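Local structure of adhesin YadA (Yersinia enterocolitica, 1P9H) at residues Gln23-Ala28 with Leu48-Lys53; Ile60-Glu65 with Val74-Ile79. The protein binds collagen as a trimeric outer-membrane adhesin, helping the bacterium attach to and invade eukaryotic cells and resist serum, complement and phagocytosis. One frame throughout, in Å; residues are numbered along the deposited sequence.

Contact 1 (Gln23-Ala28 with Leu48-Lys53); sequences QISPNA and LNASAK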
ATOM      1  N   GLN A  23      24.731   0.196   8.064  1.00 10.74           N
ATOM      2  CA  GLN A  23      24.540   1.527   8.616  1.00 11.22           C
ATOM      3  C   GLN A  23      25.191   2.500   7.655  1.00 12.08           C
ATOM      4  O   GLN A  23      26.405   2.462   7.450  1.00 13.40           O
ATOM      5  CB  GLN A  23      25.185   1.618  10.000  1.00 13.02           C
ATOM      6  CG  GLN A  23      24.991   2.948  10.709  1.00 11.17           C
ATOM      7  CD  GLN A  23      25.565   2.926  12.113  1.00 13.75           C
ATOM      8  OE1 GLN A  23      25.039   2.251  13.000  1.00 14.42           O
ATOM      9  NE2 GLN A  23      26.658   3.653  12.319  1.00 17.33           N
ATOM     10  N   ILE A  24      24.382   3.362   7.052  1.00 11.75           N
ATOM     11  CA  ILE A  24      24.904   4.324   6.096  1.00 11.48           C
ATOM     12  C   ILE A  24      24.550   5.752   6.475  1.00 11.32           C
ATOM     13  O   ILE A  24      23.418   6.201   6.286  1.00 11.35           O
ATOM     14  CB  ILE A  24      24.375   4.032   4.675  1.00 11.49           C
ATOM     15  CG1 ILE A  24      24.736   2.597   4.275  1.00 13.45           C
ATOM     16  CG2 ILE A  24      24.973   5.024   3.684  1.00 11.91           C
ATOM     17  CD1 ILE A  24      24.150   2.154   2.952  1.00 16.12           C
ATOM     18  N   SER A  25      25.530   6.457   7.030  1.00 12.25           N
ATOM     19  CA  SER A  25      25.356   7.848   7.424  1.00 12.57           C
ATOM     20  C   SER A  25      25.587   8.722   6.192  1.00 12.38           C
ATOM     21  O   SER A  25      26.099   8.245   5.178  1.00 13.30           O
ATOM     22  CB  SER A  25      26.363   8.209   8.521  1.00 12.88           C
ATOM     23  OG  SER A  25      26.131   7.449   9.695  1.00 15.20           O
ATOM     24  N   PRO A  26      25.207  10.009   6.258  1.00 12.32           N
ATOM     25  CA  PRO A  26      25.396  10.912   5.119  1.00 13.48           C
ATOM     26  C   PRO A  26      26.804  10.810   4.542  1.00 14.21           C
ATOM     27  O   PRO A  26      27.789  10.820   5.283  1.00 15.10           O
ATOM     28  CB  PRO A  26      25.106  12.280   5.724  1.00 13.41           C
ATOM     29  CG  PRO A  26      24.002  11.964   6.685  1.00 12.43           C
ATOM     30  CD  PRO A  26      24.503  10.696   7.357  1.00 12.72           C
ATOM     31  N   ASN A  27      26.890  10.710   3.220  1.00 13.54           N
ATOM     32  CA  ASN A  27      28.179  10.587   2.546  1.00 14.41           C
ATOM     33  C   ASN A  27      28.336  11.610   1.429  1.00 16.49           C
ATOM     34  O   ASN A  27      29.264  11.516   0.624  1.00 18.41           O
ATOM     35  CB  ASN A  27      28.325   9.180   1.961  1.00 15.86           C
ATOM     36  CG  ASN A  27      27.456   8.970   0.733  1.00 17.03           C
ATOM     37  OD1 ASN A  27      26.384   9.558   0.614  1.00 15.33           O
ATOM     38  ND2 ASN A  27      27.913   8.121  -0.185  1.00 18.82           N
ATOM     39  N   ALA A  28      27.441  12.591   1.379  1.00 15.93           N
ATOM     40  CA  ALA A  28      27.511  13.594   0.327  1.00 18.08           C
ATOM     41  C   ALA A  28      26.950  14.953   0.717  1.00 19.00           C
ATOM     42  O   ALA A  28      26.062  15.059   1.562  1.00 17.51           O
ATOM     43  CB  ALA A  28      26.786  13.081  -0.915  1.00 19.62           C
ATOM     44  N   LEU A  48      24.627  13.638  12.600  1.00 23.58           N
ATOM     45  CA  LEU A  48      23.650  13.125  11.647  1.00 19.49           C
ATOM     46  C   LEU A  48      23.868  11.648  11.343  1.00 17.62           C
ATOM     47  O   LEU A  48      23.294  11.112  10.396  1.00 15.42           O
ATOM     48  CB  LEU A  48      23.720  13.916  10.340  1.00 20.61           C
ATOM     49  CG  LEU A  48      23.474  15.425  10.409  1.00 21.28           C
ATOM     50  CD1 LEU A  48      23.522  15.999   9.003  1.00 22.43           C
ATOM     51  CD2 LEU A  48      22.125  15.708  11.054  1.00 23.53           C
ATOM     52  N   ASN A  49      24.696  10.990  12.144  1.00 16.13           N
ATOM     53  CA  ASN A  49      24.976   9.575  11.931  1.00 14.95           C
ATOM     54  C   ASN A  49      23.732   8.697  11.984  1.00 16.00           C
ATOM     55  O   ASN A  49      22.816   8.938  12.773  1.00 15.38           O
ATOM     56  CB  ASN A  49      25.980   9.062  12.967  1.00 19.21           C
ATOM     57  CG  ASN A  49      27.413   9.421  12.626  1.00 22.86           C
ATOM     58  OD1 ASN A  49      28.341   9.050  13.344  1.00 29.26           O
ATOM     59  ND2 ASN A  49      27.603  10.140  11.528  1.00 23.71           N
ATOM     60  N   ALA A  50      23.713   7.681  11.128  1.00 14.44           N
ATOM     61  CA  ALA A  50      22.619   6.723  11.093  1.00 13.46           C
ATOM     62  C   ALA A  50      22.963   5.715  12.178  1.00 14.07           C
ATOM     63  O   ALA A  50      24.123   5.611  12.585  1.00 15.14           O
ATOM     64  CB  ALA A  50      22.560   6.041   9.734  1.00 13.54           C
ATOM     65  N   SER A  51      21.968   4.974  12.647  1.00 11.94           N
ATOM     66  CA  SER A  51      22.194   4.002  13.703  1.00 13.28           C
ATOM     67  C   SER A  51      21.441   2.692  13.488  1.00 13.32           C
ATOM     68  O   SER A  51      20.218   2.642  13.605  1.00 13.65           O
ATOM     69  CB  SER A  51      21.789   4.610  15.051  1.00 16.44           C
ATOM     70  OG  SER A  51      21.970   3.687  16.110  1.00 20.27           O
ATOM     71  N   ALA A  52      22.185   1.638  13.166  1.00 11.34           N
ATOM     72  CA  ALA A  52      21.613   0.310  12.969  1.00 13.06           C
ATOM     73  C   ALA A  52      21.977  -0.471  14.230  1.00 13.34           C
ATOM     74  O   ALA A  52      23.056  -1.058  14.317  1.00 15.09           O
ATOM     75  CB  ALA A  52      22.221  -0.349  11.736  1.00 12.14           C
ATOM     76  N   LYS A  53      21.075  -0.465  15.208  1.00 13.67           N
ATOM     77  CA  LYS A  53      21.309  -1.129  16.490  1.00 15.27           C
ATOM     78  C   LYS A  53      20.927  -2.598  16.579  1.00 15.77           C
ATOM     79  O   LYS A  53      21.347  -3.299  17.503  1.00 16.92           O
ATOM     80  CB  LYS A  53      20.577  -0.381  17.603  1.00 16.79           C
ATOM     81  CG  LYS A  53      21.016   1.056  17.800  1.00 20.34           C
ATOM     82  CD  LYS A  53      20.268   1.672  18.969  1.00 23.93           C
ATOM     83  CE  LYS A  53      20.702   3.100  19.230  1.00 26.12           C
ATOM     84  NZ  LYS A  53      20.011   3.650  20.431  1.00 27.94           N
TER
HETATM   85  O   HOH W   1      25.624  -0.188  14.153  1.00 37.39           O
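L48 opens the second segment against P26, its side chain crossing the proline ring at about a right angle. The contact belongs to the first turn of the left-handed parallel beta-roll that forms the YadA head. The two segments run in nearly opposite directions, and side chains reach backbone atoms across the gap. At L48 the apolar touch is light, CB lying 4.2 Å from P26 CG. The carbonyl is closer, with L48 O 3.3 Å from P26 CD. L48 also packs on L19 of the second subunit.

The first bond of the N49 side chain leads away, yet its amide stays beside S25, with N49 ND2 3.6 Å from S25 OG. The S25 hydroxyl is turned to the next peptide, so A50 N donates to S25 OG at 2.8 Å with an N-H...O angle of 165°. S25 OG also bonds to E35 of the third subunit, so two partners fix this buried hydroxyl.

A50 CB lies 3.6 Å from I24 O. The Q23 side chain is extended, with CG anti to the backbone N (chi1 -177°), which carries its amide across to the second segment: CD lies beside the A50 carbonyl and OE1 reaches the A52 peptide. The NE2 end faces the third subunit and bonds to G33 and E35 there. This should hold the amide in one flip.

At A52 the methyl meets the aliphatic root of Q23, CB to CB 4.0 Å. A52 N donates to Q23 OE1 at 2.9 Å. The donor sits 25° out of the amide plane of Q23. Water 1 gives the same oxygen a second bond, and its other hydrogen goes to A52 O, 2.7 Å away.

Contact 2 (Ile60-Glu65 with Val74-Ile79); sequences IGATAE and VGAGSI
I60-E65 and V74-I79 run parallel and in register, one coil of the roll beside the next. I60 pairs with V74 and E65 with I79 as parallel beta bridges. Between the bridges each chain makes a type II turn, G61-A64 and G75-S78, and the two turns lie against each other. Three backbone bonds join the two segments. G75 N donates to I60 O at 2.9 Å, G77 N to A62 O at 2.8 Å, and E65 N to S78 O at 3.0 Å. The first two are nearly straight at the carbonyl, and CA-H...O contacts from V74 and A76 support the same two oxygens. G61 and G75 have positive phi (118° and 134°), where a CB would jam against the preceding carbonyl O.

The turn side chains are mostly small, and A62 recurs as A76 in the next coil. I60 lies alongside V74, and A62 CB is 4.3 Å from A76 CB. S78 OG sits between its own backbone N and carbonyl carbon (chi1 62°), which folds it back onto G75 O at 2.8 Å. S78 N bonds to that oxygen from the same face. The A64 methyl is set over this group, with CB 3.4 Å from S78 OG. In the conformer described, one of two deposited, T63 OG1 reaches A62 O at 2.7 Å, from above the carbonyl plane. That oxygen then takes this bond and the one from G77 N. Water 2 bridges T63 O and S78 O.

I60 and V74 close strands 58-60 and 72-74 of the long parallel sheet. E65 and I79 begin strands 65-66 and 79-80 of the other. The turns therefore join the two sheets of the roll. V22 of the second subunit packs on I60, and I58 of that chain on V74.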
ATOM      1  N   ILE A  60      19.676   3.808   6.955  1.00  9.02           N
ATOM      2  CA  ILE A  60      20.268   4.645   5.920  1.00  9.13           C
ATOM      3  C   ILE A  60      19.682   6.054   5.937  1.00 10.32           C
ATOM      4  O   ILE A  60      18.465   6.225   5.876  1.00  8.40           O
ATOM      5  CB  ILE A  60      20.019   4.031   4.520  1.00  9.57           C
ATOM      6  CG1 ILE A  60      20.595   2.612   4.462  1.00 10.50           C
ATOM      7  CG2 ILE A  60      20.638   4.915   3.434  1.00  9.99           C
ATOM      8  CD1 ILE A  60      20.286   1.887   3.162  1.00 11.45           C
ATOM      9  N   GLY A  61      20.554   7.057   6.012  1.00  9.45           N
ATOM     10  CA  GLY A  61      20.108   8.440   6.015  1.00 10.17           C
ATOM     11  C   GLY A  61      20.452   9.216   7.271  1.00  9.87           C
ATOM     12  O   GLY A  61      20.741   8.639   8.319  1.00 11.01           O
ATOM     13  N   ALA A  62      20.422  10.541   7.161  1.00 10.70           N
ATOM     14  CA  ALA A  62      20.719  11.400   8.299  1.00 11.88           C
ATOM     15  C   ALA A  62      19.832  11.049   9.489  1.00 12.24           C
ATOM     16  O   ALA A  62      18.608  11.038   9.376  1.00 12.87           O
ATOM     17  CB  ALA A  62      20.517  12.861   7.916  1.00 12.44           C
ATOM     18  N   THR A  63      20.491  10.732  10.608  0.50 11.85           N
ATOM     19  CA  THR A  63      19.890  10.346  11.896  0.50 11.47           C
ATOM     20  C   THR A  63      18.910   9.175  11.881  0.50 11.60           C
ATOM     21  O   THR A  63      18.189   8.948  12.853  0.50 12.54           O
ATOM     22  CB  THR A  63      19.198  11.548  12.605  0.50 11.36           C
ATOM     23  OG1 THR A  63      18.100  12.026  11.819  0.50 10.26           O
ATOM     24  CG2 THR A  63      20.199  12.674  12.829  0.50 12.14           C
ATOM     25  N   ALA A  64      18.913   8.407  10.799  1.00 11.90           N
ATOM     26  CA  ALA A  64      18.004   7.271  10.659  1.00 10.91           C
ATOM     27  C   ALA A  64      18.365   6.224  11.713  1.00 12.64           C
ATOM     28  O   ALA A  64      19.543   6.032  12.017  1.00 12.48           O
ATOM     29  CB  ALA A  64      18.126   6.666   9.267  1.00 10.94           C
ATOM     30  N   GLU A  65      17.366   5.556  12.284  1.00  9.82           N
ATOM     31  CA  GLU A  65      17.648   4.526  13.276  1.00 10.30           C
ATOM     32  C   GLU A  65      16.753   3.299  13.173  1.00 10.83           C
ATOM     33  O   GLU A  65      15.527   3.410  13.127  1.00 10.74           O
ATOM     34  CB  GLU A  65      17.548   5.072  14.712  1.00 11.54           C
ATOM     35  CG  GLU A  65      17.883   3.995  15.761  1.00 14.36           C
ATOM     36  CD  GLU A  65      17.790   4.476  17.199  1.00 16.59           C
ATOM     37  OE1 GLU A  65      18.309   5.564  17.503  1.00 16.54           O
ATOM     38  OE2 GLU A  65      17.211   3.745  18.031  1.00 19.92           O
ATOM     39  N   VAL A  74      14.951   3.807   6.381  1.00  9.04           N
ATOM     40  CA  VAL A  74      15.575   4.550   5.294  1.00  9.06           C
ATOM     41  C   VAL A  74      14.893   5.905   5.182  1.00 10.07           C
ATOM     42  O   VAL A  74      13.690   5.984   4.942  1.00 10.54           O
ATOM     43  CB  VAL A  74      15.448   3.805   3.945  1.00 10.04           C
ATOM     44  CG1 VAL A  74      16.129   4.614   2.841  1.00 10.13           C
ATOM     45  CG2 VAL A  74      16.079   2.423   4.052  1.00 10.20           C
ATOM     46  N   GLY A  75      15.667   6.969   5.360  1.00  9.33           N
ATOM     47  CA  GLY A  75      15.113   8.308   5.286  1.00  9.08           C
ATOM     48  C   GLY A  75      15.607   9.148   6.445  1.00  9.94           C
ATOM     49  O   GLY A  75      15.863   8.633   7.537  1.00 10.09           O
ATOM     50  N   ALA A  76      15.753  10.446   6.214  1.00 10.71           N
ATOM     51  CA  ALA A  76      16.230  11.336   7.262  1.00 10.43           C
ATOM     52  C   ALA A  76      15.281  11.306   8.451  1.00 10.52           C
ATOM     53  O   ALA A  76      14.076  11.499   8.301  1.00 10.70           O
ATOM     54  CB  ALA A  76      16.353  12.757   6.729  1.00 12.20           C
ATOM     55  N   GLY A  77      15.831  11.056   9.633  1.00  9.35           N
ATOM     56  CA  GLY A  77      15.010  11.023  10.829  1.00 10.56           C
ATOM     57  C   GLY A  77      14.037   9.864  10.912  1.00 12.29           C
ATOM     58  O   GLY A  77      13.160   9.856  11.778  1.00 12.91           O
ATOM     59  N   SER A  78      14.172   8.885  10.021  1.00 11.06           N
ATOM     60  CA  SER A  78      13.277   7.732  10.048  1.00 10.58           C
ATOM     61  C   SER A  78      13.576   6.886  11.282  1.00 10.88           C
ATOM     62  O   SER A  78      14.713   6.840  11.756  1.00 11.10           O
ATOM     63  CB  SER A  78      13.437   6.894   8.773  1.00 10.47           C
ATOM     64  OG  SER A  78      14.749   6.380   8.657  1.00 10.72           O
ATOM     65  N   ILE A  79      12.552   6.220  11.801  1.00  9.77           N
ATOM     66  CA  ILE A  79      12.697   5.400  12.999  1.00  9.59           C
ATOM     67  C   ILE A  79      11.935   4.089  12.888  1.00 10.20           C
ATOM     68  O   ILE A  79      10.738   4.090  12.625  1.00 11.47           O
ATOM     69  CB  ILE A  79      12.142   6.135  14.245  1.00 10.97           C
ATOM     70  CG1 ILE A  79      12.823   7.495  14.406  1.00 12.12           C
ATOM     71  CG2 ILE A  79      12.359   5.279  15.485  1.00 12.53           C
ATOM     72  CD1 ILE A  79      12.174   8.392  15.454  1.00 14.50           C
TER
HETATM   73  O   HOH W   2      15.675   8.562  13.635  1.00 22.48           O

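Contact 1 comes first along the chain and closes before contact 2 opens. Their centres are 7 Å apart, and both lie at the N-terminal end of the head. They share the two parallel sheets of the roll. Strands 22-24, 58-60 and 72-74 follow one another in one sheet, and 51-52, 65-66 and 79-80 in the other. The contacts touch directly through probable backbone hydrogen bonds, S51 N to A64 O at 2.7 Å and T63 N to L48 O at 2.8 Å. Contact 1 is thus the outer coil, on which the repeating coils of contact 2 stack. Both also touch the second subunit of the homotrimer, and contact 1 bonds to the third as well.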